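Local coordinates for protein iodotyrosine deiodinase (Thermotoga neapolitana, PDB 6TYK) that removes halide from halotyrosines such as 3-iodo-L-tyrosine and 3,5-diiodo-L-tyrosine, using FMN as cofactor in a homodimer of the nitroreductase family, at residues K21-D26 / V164-D169; L103-K108 / L156-I161. All blocks are in the same frame, centred on the assembly; numbering follows the deposited sequence.

Strand 156-165 is common to both contacts and shows how one strand of a sheet can serve two kinds of neighbour. Interaction 2 pairs its beginning with strand 100-107 in the antiparallel sheet, while interaction 1 takes its end, and the loop that follows, to the turn that leads into helix 24-35. The two centres lie about 22 Å apart. Along the chain the segments come in the order 21-26, 103-108, 156-161 and 164-169, so interaction 2 falls within the span that interaction 1 closes. Interaction 1 joins an early part of the nitroreductase fold to strand 156-165, and interaction 2, the buried one, holds that strand in the sheet.

Interaction 1: K21-D26 / V164-D169; sequences KPPLED and VGYPDD
Pro22 lays its ring over one face of Tyr166, and this CH-pi pair is the heart of the contact. Pro22 CG sits 3.8 Å from the centroid of the Tyr166 ring and 21° off its normal, displaced toward the rim, where it is 3.6 Å from Tyr166 CE2. The tyrosine comes to this place because its CG stands beside the backbone N, opposite the carbonyl carbon (chi1 -66°), which carries the ring back over the loop before helix 24-35. Packing is close here: Tyr166 OH lies 3.3 Å from Pro22 CA and 3.4 Å from Pro23 CD. Pro22 CG also rests 4.1 Å from Gly165 CA, and Pro99 and Leu133 touch the same proline, which is buried. Its carbonyl oxygen accepts a hydrogen bond from Tyr100 OH.

The outer side is looser. The exposed Lys21 adds little beyond its backbone carbon, which approaches the tyrosine ring obliquely, while its CB is directed away from the other segment. Asp26, in the first turn of the helix, has its CB directed toward the other segment, yet its OD2 stays 4.2 Å from Tyr166 OH, with the carboxylate and ring planes steeply inclined to each other.

No hydrogen bond joins the two segments. The contact that joins the loop after strand 156-165 to the loop before helix 24-35 is therefore one of shape and dispersion, a proline against an aromatic face, with polar links such as the backbone bond between Tyr166 and Lys18 made to neighbouring parts of the chain.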
loop_
_atom_site.group_PDB
_atom_site.type_symbol
_atom_site.label_atom_id
_atom_site.label_comp_id
_atom_site.label_asym_id
_atom_site.label_seq_id
_atom_site.Cartn_x
_atom_site.Cartn_y
_atom_site.Cartn_z
ATOM N N LYS A 21 -25.545 5.134 -9.686
ATOM C CA LYS A 21 -24.295 4.730 -10.314
ATOM C C LYS A 21 -23.438 5.927 -10.678
ATOM O O LYS A 21 -23.821 6.724 -11.524
ATOM C CB LYS A 21 -24.582 3.934 -11.581
ATOM C CG LYS A 21 -25.369 2.660 -11.344
ATOM C CD LYS A 21 -25.735 2.019 -12.663
ATOM C CE LYS A 21 -26.501 0.730 -12.445
ATOM N NZ LYS A 21 -27.119 0.273 -13.708
ATOM N N PRO A 22 -22.258 6.044 -10.057
ATOM C CA PRO A 22 -21.311 7.074 -10.481
ATOM C C PRO A 22 -20.895 6.832 -11.921
ATOM O O PRO A 22 -20.873 5.683 -12.372
ATOM C CB PRO A 22 -20.108 6.845 -9.559
ATOM C CG PRO A 22 -20.636 6.078 -8.390
ATOM C CD PRO A 22 -21.729 5.224 -8.954
ATOM N N PRO A 23 -20.566 7.905 -12.650
ATOM C CA PRO A 23 -20.047 7.712 -14.009
ATOM C C PRO A 23 -18.803 6.841 -13.963
ATOM O O PRO A 23 -18.010 6.934 -13.021
ATOM C CB PRO A 23 -19.668 9.125 -14.447
ATOM C CG PRO A 23 -20.490 10.034 -13.591
ATOM C CD PRO A 23 -20.650 9.324 -12.274
ATOM N N LEU A 24 -18.646 5.992 -14.969
ATOM C CA LEU A 24 -17.491 5.117 -15.053
ATOM C C LEU A 24 -16.187 5.894 -14.934
ATOM O O LEU A 24 -15.240 5.430 -14.301
ATOM C CB LEU A 24 -17.530 4.337 -16.368
ATOM C CG LEU A 24 -16.365 3.380 -16.605
ATOM C CD1 LEU A 24 -16.309 2.348 -15.498
ATOM C CD2 LEU A 24 -16.479 2.713 -17.971
ATOM N N GLU A 25 -16.136 7.080 -15.527
ATOM C CA GLU A 25 -14.892 7.845 -15.520
ATOM C C GLU A 25 -14.386 8.190 -14.117
ATOM O O GLU A 25 -13.187 8.328 -13.914
ATOM C CB GLU A 25 -15.000 9.108 -16.380
ATOM C CG GLU A 25 -13.651 9.766 -16.660
ATOM C CD GLU A 25 -12.598 8.773 -17.146
ATOM O OE1 GLU A 25 -12.950 7.851 -17.916
ATOM O OE2 GLU A 25 -11.418 8.914 -16.749
ATOM N N ASP A 26 -15.291 8.324 -13.152
ATOM C CA ASP A 26 -14.887 8.603 -11.773
ATOM C C ASP A 26 -14.116 7.426 -11.184
ATOM O O ASP A 26 -13.102 7.598 -10.507
ATOM C CB ASP A 26 -16.099 8.940 -10.904
ATOM C CG ASP A 26 -16.724 10.262 -11.275
ATOM O OD1 ASP A 26 -15.987 11.160 -11.730
ATOM O OD2 ASP A 26 -17.953 10.400 -11.118
ATOM N N VAL A 164 -17.386 0.228 -4.372
ATOM C CA VAL A 164 -17.251 1.649 -4.655
ATOM C C VAL A 164 -18.594 2.228 -5.052
ATOM O O VAL A 164 -19.333 1.637 -5.832
ATOM C CB VAL A 164 -16.237 1.910 -5.782
ATOM C CG1 VAL A 164 -16.181 3.407 -6.114
ATOM C CG2 VAL A 164 -14.860 1.401 -5.377
ATOM N N GLY A 165 -18.906 3.392 -4.504
ATOM C CA GLY A 165 -20.119 4.089 -4.871
ATOM C C GLY A 165 -20.205 5.373 -4.081
ATOM O O GLY A 165 -19.260 5.762 -3.396
ATOM N N TYR A 166 -21.339 6.048 -4.188
ATOM C CA TYR A 166 -21.566 7.256 -3.418
ATOM C C TYR A 166 -21.894 6.865 -1.990
ATOM O O TYR A 166 -22.690 5.957 -1.762
ATOM C CB TYR A 166 -22.738 8.035 -4.013
ATOM C CG TYR A 166 -22.453 8.580 -5.389
ATOM C CD1 TYR A 166 -21.431 9.492 -5.583
ATOM C CD2 TYR A 166 -23.207 8.189 -6.491
ATOM C CE1 TYR A 166 -21.166 10.009 -6.830
ATOM C CE2 TYR A 166 -22.945 8.703 -7.748
ATOM C CZ TYR A 166 -21.922 9.608 -7.909
ATOM O OH TYR A 166 -21.651 10.128 -9.152
ATOM N N PRO A 167 -21.288 7.557 -1.015
ATOM C CA PRO A 167 -21.560 7.227 0.384
ATOM C C PRO A 167 -22.989 7.568 0.751
ATOM O O PRO A 167 -23.555 8.556 0.259
ATOM C CB PRO A 167 -20.598 8.139 1.158
ATOM C CG PRO A 167 -19.551 8.525 0.158
ATOM C CD PRO A 167 -20.295 8.633 -1.137
ATOM N N ASP A 168 -23.568 6.754 1.623
ATOM C CA ASP A 168 -24.904 7.013 2.127
ATOM C C ASP A 168 -24.853 7.206 3.630
ATOM O O ASP A 168 -25.213 6.311 4.403
ATOM C CB ASP A 168 -25.840 5.861 1.781
ATOM C CG ASP A 168 -27.222 6.079 2.321
ATOM O OD1 ASP A 168 -27.621 7.253 2.399
ATOM O OD2 ASP A 168 -27.895 5.105 2.694
ATOM N N ASP A 169 -24.398 8.388 4.031
ATOM C CA ASP A 169 -24.215 8.730 5.438
ATOM C C ASP A 169 -23.447 7.673 6.222
ATOM O O ASP A 169 -23.977 7.051 7.143
ATOM C CB ASP A 169 -25.548 9.025 6.114
ATOM C CG ASP A 169 -25.362 9.692 7.463
ATOM O OD1 ASP A 169 -24.322 10.354 7.659
ATOM O OD2 ASP A 169 -26.243 9.558 8.326
#

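Interaction 2: L103-K108 / L156-I161; sequences LVFSEK and LRLEVI
Leu156 opens the pairing with its CB 4.1 Å from Phe105 CB, while a water lies within hydrogen-bonding distance of its backbone oxygen and is reached only weakly by Lys108 NZ; that ammonium is held more firmly by the carbonyl of Ser154. Arg157 follows in a hydrogen-bonded pair with Ser106: its N gives a bond to Ser106 O, and its O accepts one from Ser106 N. Leu158 returns to the side of Phe105, where its CD1 stands over one face of the ring, 3.9 Å from the Phe105 centroid and 14° off the normal. The leucine's CG lies opposite its backbone N, carrying that methyl across the ring and to within 3.8 Å of Leu103 CB. On the second subunit, Phe186 meets the Phe105 ring edge-to-face.

Glu159 breaks the rhythm. Its N bonds Val104 O at 2.8 Å, and its chain bends at chi2 (-69°) to bring OE2 within 2.7 Å of Ser106 OG, which donates to the anti lone pair. Arg114 forms a salt bridge with the same oxygen and Trp118 NE1 bonds OE1. An alanine here would remove the carboxylate, probably leaving Ser106, Trp118 and Arg114 without this shared partner. Val160 N adds a weak bond to Val104 O, whereas Val160 O takes a nearly straight one (177°) from Val104 N. Ile161 finishes alongside Leu103, with CG2 4.0 Å from Leu103 CD1.

With Glu159 and Val160 both opposite Val104, this is a classic beta bulge in the antiparallel sheet of the nitroreductase fold, and the side chain of Val160 lies about 6 Å from the bound FMN.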
loop_
_atom_site.group_PDB
_atom_site.type_symbol
_atom_site.label_atom_id
_atom_site.label_comp_id
_atom_site.label_asym_id
_atom_site.label_seq_id
_atom_site.Cartn_x
_atom_site.Cartn_y
_atom_site.Cartn_z
ATOM N N LEU A 103 -12.587 -5.442 -7.952
ATOM C CA LEU A 103 -11.710 -6.505 -7.498
ATOM C C LEU A 103 -10.300 -6.206 -7.954
ATOM O O LEU A 103 -10.042 -6.015 -9.142
ATOM C CB LEU A 103 -12.186 -7.872 -8.007
ATOM C CG LEU A 103 -13.271 -8.548 -7.150
ATOM C CD1 LEU A 103 -14.522 -7.679 -7.017
ATOM C CD2 LEU A 103 -13.626 -9.906 -7.726
ATOM N N VAL A 104 -9.387 -6.164 -6.995
ATOM C CA VAL A 104 -8.007 -5.796 -7.265
ATOM C C VAL A 104 -7.132 -7.030 -7.131
ATOM O O VAL A 104 -7.117 -7.688 -6.079
ATOM C CB VAL A 104 -7.518 -4.704 -6.288
ATOM C CG1 VAL A 104 -6.082 -4.328 -6.600
ATOM C CG2 VAL A 104 -8.412 -3.479 -6.372
ATOM N N PHE A 105 -6.419 -7.360 -8.206
ATOM C CA PHE A 105 -5.569 -8.536 -8.221
ATOM C C PHE A 105 -4.105 -8.154 -8.298
ATOM O O PHE A 105 -3.752 -7.079 -8.796
ATOM C CB PHE A 105 -5.877 -9.402 -9.447
ATOM C CG PHE A 105 -7.283 -9.908 -9.503
ATOM C CD1 PHE A 105 -8.318 -9.095 -9.934
ATOM C CD2 PHE A 105 -7.573 -11.216 -9.143
ATOM C CE1 PHE A 105 -9.619 -9.576 -9.983
ATOM C CE2 PHE A 105 -8.870 -11.702 -9.196
ATOM C CZ PHE A 105 -9.889 -10.880 -9.620
ATOM N N SER A 106 -3.256 -9.053 -7.816
ATOM C CA SER A 106 -1.814 -8.909 -7.976
ATOM C C SER A 106 -1.265 -9.983 -8.907
ATOM O O SER A 106 -1.717 -11.132 -8.904
ATOM C CB SER A 106 -1.100 -8.972 -6.623
ATOM O OG SER A 106 -1.373 -10.187 -5.946
ATOM N N GLU A 107 -0.300 -9.592 -9.726
ATOM C CA GLU A 107 0.376 -10.525 -10.609
ATOM C C GLU A 107 1.396 -11.322 -9.803
ATOM O O GLU A 107 2.425 -10.788 -9.383
ATOM C CB GLU A 107 1.068 -9.757 -11.727
ATOM C CG GLU A 107 1.801 -10.623 -12.721
ATOM C CD GLU A 107 2.429 -9.807 -13.825
ATOM O OE1 GLU A 107 2.772 -8.633 -13.571
ATOM O OE2 GLU A 107 2.574 -10.337 -14.946
ATOM N N LYS A 108 1.109 -12.600 -9.586
ATOM C CA LYS A 108 1.937 -13.409 -8.699
ATOM C C LYS A 108 3.424 -13.422 -9.048
ATOM O O LYS A 108 4.277 -13.457 -8.162
ATOM C CB LYS A 108 1.410 -14.840 -8.645
ATOM C CG LYS A 108 -0.002 -14.975 -8.105
ATOM C CD LYS A 108 -0.444 -16.423 -8.208
ATOM C CE LYS A 108 -1.912 -16.584 -7.907
ATOM N NZ LYS A 108 -2.339 -18.004 -8.047
ATOM N N LEU A 156 -2.973 -14.678 -11.356
ATOM C CA LEU A 156 -3.405 -13.531 -10.575
ATOM C C LEU A 156 -3.944 -13.952 -9.225
ATOM O O LEU A 156 -4.587 -14.986 -9.098
ATOM C CB LEU A 156 -4.479 -12.738 -11.327
ATOM C CG LEU A 156 -4.087 -12.155 -12.690
ATOM C CD1 LEU A 156 -5.241 -11.363 -13.288
ATOM C CD2 LEU A 156 -2.846 -11.273 -12.570
ATOM N N ARG A 157 -3.683 -13.125 -8.225
ATOM C CA ARG A 157 -4.188 -13.351 -6.883
ATOM C C ARG A 157 -5.142 -12.231 -6.518
ATOM O O ARG A 157 -4.781 -11.064 -6.615
ATOM C CB ARG A 157 -3.027 -13.345 -5.889
ATOM C CG ARG A 157 -3.464 -13.421 -4.453
ATOM C CD ARG A 157 -2.286 -13.567 -3.518
ATOM N NE ARG A 157 -2.742 -13.737 -2.146
ATOM C CZ ARG A 157 -2.007 -14.269 -1.180
ATOM N NH1 ARG A 157 -0.777 -14.686 -1.448
ATOM N NH2 ARG A 157 -2.506 -14.392 0.049
ATOM N N LEU A 158 -6.354 -12.569 -6.089
ATOM C CA LEU A 158 -7.263 -11.536 -5.619
ATOM C C LEU A 158 -6.761 -11.000 -4.289
ATOM O O LEU A 158 -6.557 -11.762 -3.353
ATOM C CB LEU A 158 -8.676 -12.091 -5.476
ATOM C CG LEU A 158 -9.757 -11.130 -4.988
ATOM C CD1 LEU A 158 -9.844 -9.884 -5.865
ATOM C CD2 LEU A 158 -11.094 -11.870 -4.959
ATOM N N GLU A 159 -6.556 -9.690 -4.219
ATOM C CA GLU A 159 -6.032 -9.061 -3.012
ATOM C C GLU A 159 -7.134 -8.465 -2.145
ATOM O O GLU A 159 -7.085 -8.532 -0.920
ATOM C CB GLU A 159 -5.039 -7.959 -3.374
ATOM C CG GLU A 159 -3.737 -8.468 -3.962
ATOM C CD GLU A 159 -2.881 -9.204 -2.952
ATOM O OE1 GLU A 159 -3.163 -9.104 -1.734
ATOM O OE2 GLU A 159 -1.914 -9.872 -3.368
ATOM N N VAL A 160 -8.116 -7.841 -2.776
ATOM C CA VAL A 160 -9.120 -7.117 -2.022
ATOM C C VAL A 160 -10.323 -6.858 -2.910
ATOM O O VAL A 160 -10.186 -6.744 -4.129
ATOM C CB VAL A 160 -8.553 -5.777 -1.475
ATOM C CG1 VAL A 160 -8.131 -4.830 -2.608
ATOM C CG2 VAL A 160 -9.558 -5.106 -0.577
ATOM N N ILE A 161 -11.502 -6.831 -2.296
ATOM C CA ILE A 161 -12.726 -6.421 -2.967
ATOM C C ILE A 161 -13.023 -5.028 -2.469
ATOM O O ILE A 161 -13.192 -4.818 -1.265
ATOM C CB ILE A 161 -13.890 -7.352 -2.588
ATOM C CG1 ILE A 161 -13.605 -8.778 -3.073
ATOM C CG2 ILE A 161 -15.221 -6.821 -3.140
ATOM C CD1 ILE A 161 -14.536 -9.802 -2.456
HETATM O O HOH W 1 -5.512 -17.471 -8.876
#